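Local coordinates for protein oxidized polyvinyl alcohol hydrolase (Sphingopyxis, PDB 3WLA) that hydrolyses beta-diketones such as 4,6-nonanedione and the oxidized form of polyvinyl alcohol, the second step in breaking that polymer down, at residues M232-V237 with S272-V277. Numbering follows the deposited sequence.
Sequences MVVITV and SNVVHV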
loop_
_atom_site.group_PDB
_atom_site.type_symbol
_atom_site.label_atom_id
_atom_site.label_comp_id
_atom_site.label_asym_id
_atom_site.label_seq_id
_atom_site.Cartn_x
_atom_site.Cartn_y
_atom_site.Cartn_z
ATOM N N MET A 232 4.416 8.321 11.250
ATOM C CA MET A 232 3.655 8.198 9.992
ATOM C C MET A 232 2.186 8.457 10.182
ATOM O O MET A 232 1.679 8.458 11.321
ATOM C CB MET A 232 3.740 6.766 9.407
ATOM C CG MET A 232 5.066 6.298 8.840
ATOM S SD MET A 232 4.986 4.610 8.169
ATOM C CE MET A 232 4.487 3.553 9.611
ATOM N N VAL A 233 1.501 8.661 9.048
ATOM C CA VAL A 233 0.040 8.787 9.025
ATOM C C VAL A 233 -0.431 7.669 8.035
ATOM O O VAL A 233 0.115 7.510 6.920
ATOM C CB VAL A 233 -0.429 10.194 8.562
ATOM C CG1 VAL A 233 0.213 10.578 7.324
ATOM C CG2 VAL A 233 -1.917 10.229 8.424
ATOM N N VAL A 234 -1.391 6.868 8.467
ATOM C CA VAL A 234 -1.882 5.753 7.637
ATOM C C VAL A 234 -3.397 5.774 7.513
ATOM O O VAL A 234 -4.127 5.847 8.538
ATOM C CB VAL A 234 -1.416 4.415 8.239
ATOM C CG1 VAL A 234 -1.955 3.190 7.388
ATOM C CG2 VAL A 234 0.108 4.402 8.318
ATOM N N ILE A 235 -3.886 5.759 6.267
ATOM C CA ILE A 235 -5.320 5.744 6.011
ATOM C C ILE A 235 -5.666 4.369 5.461
ATOM O O ILE A 235 -5.295 4.043 4.328
ATOM C CB ILE A 235 -5.727 6.829 4.986
ATOM C CG1 ILE A 235 -5.414 8.222 5.551
ATOM C CG2 ILE A 235 -7.186 6.693 4.641
ATOM C CD1 ILE A 235 -5.577 9.318 4.587
ATOM N N THR A 236 -6.365 3.551 6.246
ATOM C CA THR A 236 -6.743 2.197 5.802
ATOM C C THR A 236 -8.134 2.332 5.230
ATOM O O THR A 236 -8.988 2.986 5.840
ATOM C CB THR A 236 -6.782 1.185 6.974
ATOM O OG1 THR A 236 -5.463 0.974 7.453
ATOM C CG2 THR A 236 -7.309 -0.170 6.495
ATOM N N VAL A 237 -8.374 1.746 4.051
ATOM C CA VAL A 237 -9.691 1.858 3.456
ATOM C C VAL A 237 -10.300 0.453 3.276
ATOM O O VAL A 237 -9.647 -0.454 2.748
ATOM C CB VAL A 237 -9.630 2.608 2.091
ATOM C CG1 VAL A 237 -10.965 2.600 1.431
ATOM C CG2 VAL A 237 -9.131 4.040 2.269
ATOM N N SER A 272 1.882 4.492 19.132
ATOM C CA SER A 272 1.688 5.876 19.520
ATOM C C SER A 272 2.151 6.977 18.598
ATOM O O SER A 272 1.455 7.976 18.503
ATOM C CB SER A 272 2.262 6.156 20.933
ATOM O OG SER A 272 3.476 5.455 21.182
ATOM N N ASN A 273 3.293 6.824 17.928
ATOM C CA ASN A 273 3.754 7.914 17.066
ATOM C C ASN A 273 3.210 7.823 15.636
ATOM O O ASN A 273 3.627 8.591 14.761
ATOM C CB ASN A 273 5.289 8.027 17.080
ATOM C CG ASN A 273 5.967 6.842 16.439
ATOM O OD1 ASN A 273 5.434 5.717 16.465
ATOM N ND2 ASN A 273 7.167 7.066 15.882
ATOM N N VAL A 274 2.270 6.896 15.418
ATOM C CA VAL A 274 1.616 6.744 14.106
ATOM C C VAL A 274 0.119 7.141 14.178
ATOM O O VAL A 274 -0.622 6.678 15.045
ATOM C CB VAL A 274 1.717 5.287 13.566
ATOM C CG1 VAL A 274 0.803 5.128 12.333
ATOM C CG2 VAL A 274 3.145 4.951 13.155
ATOM N N VAL A 275 -0.314 8.034 13.308
ATOM C CA VAL A 275 -1.705 8.404 13.254
ATOM C C VAL A 275 -2.354 7.407 12.253
ATOM O O VAL A 275 -1.821 7.169 11.138
ATOM C CB VAL A 275 -1.869 9.853 12.737
ATOM C CG1 VAL A 275 -3.301 10.135 12.328
ATOM C CG2 VAL A 275 -1.470 10.822 13.822
ATOM N N HIS A 276 -3.447 6.775 12.676
ATOM C CA HIS A 276 -4.182 5.837 11.814
ATOM C C HIS A 276 -5.569 6.372 11.609
ATOM O O HIS A 276 -6.197 6.871 12.555
ATOM C CB HIS A 276 -4.254 4.417 12.439
ATOM C CG HIS A 276 -4.943 3.427 11.543
ATOM N ND1 HIS A 276 -6.298 3.187 11.613
ATOM C CD2 HIS A 276 -4.501 2.781 10.433
ATOM C CE1 HIS A 276 -6.664 2.445 10.571
ATOM N NE2 HIS A 276 -5.591 2.193 9.838
ATOM N N VAL A 277 -6.046 6.317 10.365
ATOM C CA VAL A 277 -7.374 6.765 10.010
ATOM C C VAL A 277 -8.077 5.554 9.375
ATOM O O VAL A 277 -7.547 4.914 8.438
ATOM C CB VAL A 277 -7.351 7.955 9.011
ATOM C CG1 VAL A 277 -8.795 8.350 8.595
ATOM C CG2 VAL A 277 -6.683 9.164 9.637
#
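Thr236 and His276 make the one side-chain hydrogen bond between these two parallel strands: Thr236 OG1 sits 2.7 Å from His276 NE2, at the edge of the imidazole and in its plane, and either atom could be the donor. The ring gets there because His276 CG lies anti to the backbone N (chi1 -177°), which lets the imidazole lean across Val234 to the threonine. Its other nitrogen, ND1, is bonded to the carbonyl of Gly329, so both ring nitrogens are satisfied and the ring's rotation is fixed.

Along the backbone, Val275 N gives to Met232 O at 2.8 Å, and Val234 N returns a bond to Val275 O at 2.7 Å. The same exchange follows two residues on, with Val277 N to Val234 O and then Thr236 N to Val277 O. Each of the four acceptor oxygens also takes a CA-H contact, as Val275 O does from Val233 and Val234 O from His276. On its other edge strand 232-238 is bonded to Ala180, Gly182 and Pro184: Val233 twice, Ile235 through Gly182 and Val237 through Pro184.

Val233, Val275, Ile235 and Val277 share one face, Val233 and Ile235 packing on helix 292-304; Val234 and His276 lie on the other, His276 against helix 257-269. A mostly parallel sheet with helices on both faces is the core of the alpha/beta-hydrolase fold, here between neighbouring strands 232-238 and 274-280.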